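Local coordinates for protein importin subunit beta-1 (Saccharomyces cerevisiae, PDB 5OWU) that carries proteins into the nucleus as the beta subunit of importin, pairing with importin alpha, which recognises the classical nuclear localization signal of the cargo, at residues A[510-513]-A[514-517]; A[547-550]-A[551-554]; A[572-575]-A[576-580]. One frame throughout, in Å; residues are numbered along the deposited sequence.

Overall arrangement
All three local contacts follow one another along HEAT repeats 12 and 13. Contact 1 shapes the loop that leads into helix 516-530, and its chemistry is mostly polar. Contact 2 lies toward the end of helix 536-553 and contact 3 within helix 563-586, both in HEAT 13; their centres are about 10 Å apart, and they touch through Lys549 and Thr553 on one side and Leu572, Gln573 and Ile576 on the other. Contact 3 is the buried one, its side chains mainly aliphatic, whereas contacts 1 and 2 are partly buried, with Glu513, Asn515, Asp548 and Gln552 among their exposed residues. Contact 1 reaches contact 3 where Arg517 packs on Leu572, the contact centres lying about 14 Å apart.

Contact 1: residues A[510-513]-A[514-517]; sequences IDNE and FNAR
Phe514 lies alongside Glu513, its ring plane 81° from the carboxylate, and the closest side-chain approach is oblique, from Glu513 CG to Phe514 CD2 at 3.5 Å. Just before it, Glu513 N donates to Asp511 OD1, which closes an Asx turn. Next comes Asn515, at the N-cap position, whose N bonds Asn512 O at 3.0 Å from above the carbonyl plane. Its side chain points the same way as that of Asn512, the two amides turned 52° apart, and takes a weak bond from Asn512 ND2 to Asn515 OD1 at 3.3 Å. Ala516 N follows with an almost straight bond to Glu513 O, 3.0 Å long. The side-chain oxygen of Asn512 reaches backbone amides in the helix's first turn: CG stands opposite the backbone N (chi1 -175°), which brings OD1 within 3.0 Å of Arg517 N in a weak bond, while Ala518 N is the stronger partner of the same oxygen. The Arg517 chain bends at chi3 and runs back over the loop, laying one guanidinium face on Asp511 C and Asn512 N. At the guanidinium edge NH1 reaches Ile510 O, 2.9 Å away but weakly bonded, and also bonds Arg509 O. The turn leads from the loop after helix 496-507 into helix 516-530, while Phe514 and Ala516 rest on helix 467-484 and Arg517 NH2 makes a weak bond to Ser568 of helix 563-586.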
loop_
_atom_site.group_PDB
_atom_site.type_symbol
_atom_site.label_atom_id
_atom_site.label_comp_id
_atom_site.label_asym_id
_atom_site.label_seq_id
_atom_site.Cartn_x
_atom_site.Cartn_y
_atom_site.Cartn_z
ATOM N N ILE A 510 5.030 -18.891 -27.050
ATOM C CA ILE A 510 4.482 -18.038 -28.097
ATOM C C ILE A 510 3.570 -16.974 -27.505
ATOM O O ILE A 510 3.436 -15.879 -28.065
ATOM C CB ILE A 510 3.761 -18.904 -29.148
ATOM C CG1 ILE A 510 4.790 -19.499 -30.114
ATOM C CG2 ILE A 510 2.720 -18.085 -29.925
ATOM C CD1 ILE A 510 4.239 -20.586 -31.026
ATOM N N ASP A 511 2.964 -17.251 -26.356
ATOM C CA ASP A 511 2.054 -16.316 -25.711
ATOM C C ASP A 511 2.416 -16.185 -24.237
ATOM O O ASP A 511 3.253 -16.921 -23.710
ATOM C CB ASP A 511 0.595 -16.766 -25.865
ATOM C CG ASP A 511 0.308 -18.071 -25.138
ATOM O OD1 ASP A 511 0.383 -18.082 -23.892
ATOM O OD2 ASP A 511 0.014 -19.083 -25.810
ATOM N N ASN A 512 1.775 -15.227 -23.571
ATOM C CA ASN A 512 1.958 -14.992 -22.145
ATOM C C ASN A 512 0.685 -15.321 -21.371
ATOM O O ASN A 512 0.338 -14.657 -20.391
ATOM C CB ASN A 512 2.377 -13.550 -21.876
ATOM C CG ASN A 512 2.692 -13.299 -20.406
ATOM O OD1 ASN A 512 3.271 -14.148 -19.727
ATOM N ND2 ASN A 512 2.294 -12.136 -19.910
ATOM N N GLU A 513 -0.031 -16.353 -21.799
ATOM C CA GLU A 513 -1.246 -16.720 -21.092
ATOM C C GLU A 513 -0.930 -17.043 -19.633
ATOM O O GLU A 513 0.113 -17.625 -19.308
ATOM C CB GLU A 513 -1.932 -17.895 -21.786
ATOM C CG GLU A 513 -3.395 -18.026 -21.399
ATOM C CD GLU A 513 -4.176 -18.943 -22.317
ATOM O OE1 GLU A 513 -4.649 -18.467 -23.369
ATOM O OE2 GLU A 513 -4.308 -20.139 -21.990
ATOM N N PHE A 514 -1.816 -16.577 -18.748
ATOM C CA PHE A 514 -1.689 -16.760 -17.305
ATOM C C PHE A 514 -0.299 -16.381 -16.809
ATOM O O PHE A 514 0.181 -16.897 -15.801
ATOM C CB PHE A 514 -2.065 -18.189 -16.917
ATOM C CG PHE A 514 -3.493 -18.512 -17.229
ATOM C CD1 PHE A 514 -4.516 -17.877 -16.543
ATOM C CD2 PHE A 514 -3.819 -19.409 -18.224
ATOM C CE1 PHE A 514 -5.838 -18.149 -16.835
ATOM C CE2 PHE A 514 -5.143 -19.683 -18.522
ATOM C CZ PHE A 514 -6.151 -19.052 -17.823
ATOM N N ASN A 515 0.332 -15.448 -17.519
ATOM C CA ASN A 515 1.587 -14.824 -17.116
ATOM C C ASN A 515 2.752 -15.806 -17.079
ATOM O O ASN A 515 3.792 -15.507 -16.482
ATOM C CB ASN A 515 1.440 -14.128 -15.761
ATOM C CG ASN A 515 2.229 -12.844 -15.688
ATOM O OD1 ASN A 515 2.163 -12.015 -16.597
ATOM N ND2 ASN A 515 2.995 -12.673 -14.614
ATOM N N ALA A 516 2.629 -16.953 -17.759
ATOM C CA ALA A 516 3.695 -17.952 -17.700
ATOM C C ALA A 516 4.991 -17.465 -18.345
ATOM O O ALA A 516 6.079 -17.816 -17.878
ATOM C CB ALA A 516 3.227 -19.251 -18.357
ATOM N N ARG A 517 4.912 -16.669 -19.410
ATOM C CA ARG A 517 6.138 -16.233 -20.073
ATOM C C ARG A 517 6.839 -15.133 -19.275
ATOM O O ARG A 517 8.043 -15.222 -18.999
ATOM C CB ARG A 517 5.815 -15.769 -21.497
ATOM C CG ARG A 517 7.024 -15.328 -22.307
ATOM C CD ARG A 517 6.641 -15.092 -23.766
ATOM N NE ARG A 517 5.725 -13.966 -23.934
ATOM C CZ ARG A 517 5.037 -13.719 -25.047
ATOM N NH1 ARG A 517 5.144 -14.526 -26.090
ATOM N NH2 ARG A 517 4.234 -12.663 -25.121
#

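Contact 2: residues A[547-550]-A[551-554]; sequences MDKL and GQTM
The last turns of helix 536-553, in HEAT repeat 13, hold this contact, in which Lys549 meets Gln552 and Leu550 meets Thr553 and Met554. Four successive i to i+4 backbone bonds define the helical path, from Gly551 N to Met547 O through to Met554 N to Leu550 O, the last of them 3.1 Å long. Leu550 O takes a second donor as well: Thr553 OG1 comes within 2.7 Å, in the carbonyl plane and on a lone pair. The torsion of Thr553 accounts for this, since chi1 of 65° sets OG1 between its own N and carbonyl carbon and so turns the hydroxyl back toward the preceding turn. That same OG1 also bonds Gln573 NE2 of helix 563-586, so one hydroxyl links the helix's own backbone to the next helix.

Elsewhere on the helix the buried Lys549 meets the exposed Gln552: its chain crosses that of the glutamine, placing Lys549 NZ 3.0 Å from Gln552 OE1. The ammonium lies 33° out of the amide carbonyl plane, and its stronger partner is Asn508 OD1. Between the apolar side chains, Met554 CE comes against Leu550 CG at 3.5 Å, tighter than usual for two carbons; the bend at chi3 turns this methyl back along the helix. Both residues touch Leu605 of helix 595-607. A hydroxyl three residues on sharing a carbonyl with the i+4 amide is a familiar feature of alpha-helices, here close to the end of one helix of a HEAT repeat.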
loop_
_atom_site.group_PDB
_atom_site.type_symbol
_atom_site.label_atom_id
_atom_site.label_comp_id
_atom_site.label_asym_id
_atom_site.label_seq_id
_atom_site.Cartn_x
_atom_site.Cartn_y
_atom_site.Cartn_z
ATOM N N MET A 547 19.537 -11.188 -25.784
ATOM C CA MET A 547 19.924 -10.362 -26.923
ATOM C C MET A 547 19.284 -10.887 -28.202
ATOM O O MET A 547 18.504 -10.182 -28.858
ATOM C CB MET A 547 21.451 -10.304 -27.022
ATOM C CG MET A 547 22.063 -9.537 -25.847
ATOM S SD MET A 547 23.842 -9.251 -25.875
ATOM C CE MET A 547 24.496 -10.912 -26.052
ATOM N N ASP A 548 19.557 -12.150 -28.544
ATOM C CA ASP A 548 18.900 -12.769 -29.690
ATOM C C ASP A 548 17.388 -12.582 -29.613
ATOM O O ASP A 548 16.741 -12.204 -30.597
ATOM C CB ASP A 548 19.258 -14.257 -29.755
ATOM C CG ASP A 548 20.750 -14.500 -29.971
ATOM O OD1 ASP A 548 21.550 -13.554 -29.807
ATOM O OD2 ASP A 548 21.125 -15.650 -30.290
ATOM N N LYS A 549 16.809 -12.818 -28.432
ATOM C CA LYS A 549 15.358 -12.743 -28.315
ATOM C C LYS A 549 14.864 -11.340 -28.614
ATOM O O LYS A 549 13.844 -11.158 -29.296
ATOM C CB LYS A 549 14.917 -13.180 -26.920
ATOM C CG LYS A 549 13.417 -13.407 -26.790
ATOM C CD LYS A 549 12.993 -14.676 -27.522
ATOM C CE LYS A 549 11.490 -14.847 -27.494
ATOM N NZ LYS A 549 11.052 -16.093 -28.184
ATOM N N LEU A 550 15.577 -10.327 -28.124
ATOM C CA LEU A 550 15.187 -8.966 -28.455
ATOM C C LEU A 550 15.151 -8.799 -29.967
ATOM O O LEU A 550 14.155 -8.325 -30.532
ATOM C CB LEU A 550 16.148 -7.968 -27.804
ATOM C CG LEU A 550 15.825 -6.481 -27.952
ATOM C CD1 LEU A 550 14.452 -6.168 -27.388
ATOM C CD2 LEU A 550 16.902 -5.625 -27.276
ATOM N N GLY A 551 16.210 -9.249 -30.646
ATOM C CA GLY A 551 16.229 -9.184 -32.097
ATOM C C GLY A 551 14.990 -9.806 -32.696
ATOM O O GLY A 551 14.348 -9.222 -33.574
ATOM N N GLN A 552 14.604 -10.976 -32.187
ATOM C CA GLN A 552 13.460 -11.672 -32.756
ATOM C C GLN A 552 12.207 -10.821 -32.646
ATOM O O GLN A 552 11.451 -10.678 -33.616
ATOM C CB GLN A 552 13.275 -13.016 -32.058
ATOM C CG GLN A 552 12.179 -13.862 -32.643
ATOM C CD GLN A 552 11.905 -15.082 -31.803
ATOM O OE1 GLN A 552 11.005 -15.081 -30.961
ATOM N NE2 GLN A 552 12.690 -16.129 -32.017
ATOM N N THR A 553 11.985 -10.210 -31.476
ATOM C CA THR A 553 10.765 -9.427 -31.320
ATOM C C THR A 553 10.772 -8.237 -32.259
ATOM O O THR A 553 9.708 -7.762 -32.678
ATOM C CB THR A 553 10.587 -8.952 -29.874
ATOM O OG1 THR A 553 11.633 -8.034 -29.524
ATOM C CG2 THR A 553 10.572 -10.139 -28.906
ATOM N N MET A 554 11.951 -7.755 -32.621
ATOM C CA MET A 554 12.016 -6.588 -33.477
ATOM C C MET A 554 11.904 -6.951 -34.948
ATOM O O MET A 554 11.929 -6.053 -35.796
ATOM C CB MET A 554 13.301 -5.821 -33.186
ATOM C CG MET A 554 13.300 -5.220 -31.772
ATOM S SD MET A 554 14.892 -4.478 -31.338
ATOM C CE MET A 554 15.909 -5.915 -31.400
#

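Contact 3: residues A[572-575]-A[576-580]; sequences LQSN and ILTVL
Backbone bonds run from Ile576, Leu577, Thr578 and Val579 N to the carbonyls four residues earlier, every N-H...O angle above 155°, as expected of a regular alpha-helix. Along one flank Leu572 and Ile576 meet with their chains crossing at a slant, CD1 to CD1 at 3.9 Å. With CG1 opposite its carbonyl carbon (chi1 -67°), Ile576 carries CG1 over Leu572 O at 3.2 Å and its CD1 methyl back to the leucine. Leu577 is set in the same manner, its CG 3.2 Å from Gln573 O, while Val579 brings CG2 to 3.4 Å from Asn575 O.

The polar flank centres on Ser574 O, which accepts from both Thr578 N and Thr578 OG1, each 2.9 Å away. The amide comes in almost straight on the carbonyl, whereas the hydroxyl stands 40° out of its plane; the two donors therefore use different directions. Ser574 OG turns to Asp617 and Asn575 ND2 to Glu571.

With an alanine at Ile576, the space beside Leu572 CD1 is likely to be left as a gap, and Lys549 and Thr553 would probably lose the CD1 methyl they pack on.

Helix 563-586 thus has neighbours on several flanks: Leu572 and Asn575 reach Phe521 of helix 516-530, Ile576 and Val579 pack on helix 536-553, and Leu577 and Leu580 meet Phe602 of helix 595-607.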
loop_
_atom_site.group_PDB
_atom_site.type_symbol
_atom_site.label_atom_id
_atom_site.label_comp_id
_atom_site.label_asym_id
_atom_site.label_seq_id
_atom_site.Cartn_x
_atom_site.Cartn_y
_atom_site.Cartn_z
ATOM N N LEU A 572 6.263 -8.373 -23.719
ATOM C CA LEU A 572 7.383 -9.284 -23.957
ATOM C C LEU A 572 8.694 -8.522 -24.111
ATOM O O LEU A 572 9.728 -8.925 -23.561
ATOM C CB LEU A 572 7.113 -10.137 -25.195
ATOM C CG LEU A 572 8.290 -10.968 -25.706
ATOM C CD1 LEU A 572 8.807 -11.927 -24.614
ATOM C CD2 LEU A 572 7.887 -11.737 -26.944
ATOM N N GLN A 573 8.680 -7.422 -24.865
ATOM C CA GLN A 573 9.906 -6.644 -25.022
ATOM C C GLN A 573 10.341 -6.038 -23.694
ATOM O O GLN A 573 11.540 -5.944 -23.411
ATOM C CB GLN A 573 9.710 -5.555 -26.075
ATOM C CG GLN A 573 9.498 -6.112 -27.467
ATOM C CD GLN A 573 9.415 -5.027 -28.510
ATOM O OE1 GLN A 573 8.635 -4.089 -28.381
ATOM N NE2 GLN A 573 10.226 -5.148 -29.551
ATOM N N SER A 574 9.380 -5.617 -22.871
ATOM C CA SER A 574 9.695 -5.144 -21.526
ATOM C C SER A 574 10.364 -6.242 -20.694
ATOM O O SER A 574 11.402 -6.009 -20.062
ATOM C CB SER A 574 8.413 -4.637 -20.859
ATOM O OG SER A 574 8.609 -4.327 -19.490
ATOM N N ASN A 575 9.789 -7.450 -20.690
ATOM C CA ASN A 575 10.405 -8.572 -19.975
ATOM C C ASN A 575 11.840 -8.787 -20.430
ATOM O O ASN A 575 12.764 -8.934 -19.607
ATOM C CB ASN A 575 9.601 -9.862 -20.196
ATOM C CG ASN A 575 8.147 -9.754 -19.752
ATOM O OD1 ASN A 575 7.296 -10.507 -20.230
ATOM N ND2 ASN A 575 7.853 -8.823 -18.851
ATOM N N ILE A 576 12.041 -8.802 -21.753
ATOM C CA ILE A 576 13.372 -9.011 -22.311
ATOM C C ILE A 576 14.319 -7.915 -21.844
ATOM O O ILE A 576 15.448 -8.183 -21.426
ATOM C CB ILE A 576 13.301 -9.066 -23.848
ATOM C CG1 ILE A 576 12.538 -10.316 -24.301
ATOM C CG2 ILE A 576 14.704 -9.057 -24.462
ATOM C CD1 ILE A 576 12.126 -10.275 -25.758
ATOM N N LEU A 577 13.888 -6.659 -21.948
ATOM C CA LEU A 577 14.778 -5.551 -21.618
ATOM C C LEU A 577 15.131 -5.549 -20.133
ATOM O O LEU A 577 16.254 -5.202 -19.761
ATOM C CB LEU A 577 14.137 -4.224 -22.040
ATOM C CG LEU A 577 14.060 -4.016 -23.561
ATOM C CD1 LEU A 577 13.069 -2.932 -23.925
ATOM C CD2 LEU A 577 15.426 -3.700 -24.152
ATOM N N THR A 578 14.197 -5.948 -19.270
ATOM C CA THR A 578 14.501 -6.051 -17.842
ATOM C C THR A 578 15.605 -7.077 -17.597
ATOM O O THR A 578 16.612 -6.787 -16.924
ATOM C CB THR A 578 13.225 -6.406 -17.074
ATOM O OG1 THR A 578 12.233 -5.395 -17.315
ATOM C CG2 THR A 578 13.484 -6.508 -15.563
ATOM N N VAL A 579 15.452 -8.280 -18.161
ATOM C CA VAL A 579 16.509 -9.278 -17.989
ATOM C C VAL A 579 17.818 -8.776 -18.584
ATOM O O VAL A 579 18.894 -8.991 -18.018
ATOM C CB VAL A 579 16.107 -10.629 -18.607
ATOM C CG1 VAL A 579 17.209 -11.667 -18.365
ATOM C CG2 VAL A 579 14.799 -11.112 -18.024
ATOM N N LEU A 580 17.749 -8.123 -19.746
ATOM C CA LEU A 580 18.955 -7.644 -20.415
ATOM C C LEU A 580 19.678 -6.612 -19.564
ATOM O O LEU A 580 20.910 -6.625 -19.468
ATOM C CB LEU A 580 18.591 -7.059 -21.782
ATOM C CG LEU A 580 19.715 -6.441 -22.621
ATOM C CD1 LEU A 580 20.818 -7.446 -22.901
ATOM C CD2 LEU A 580 19.150 -5.896 -23.930
#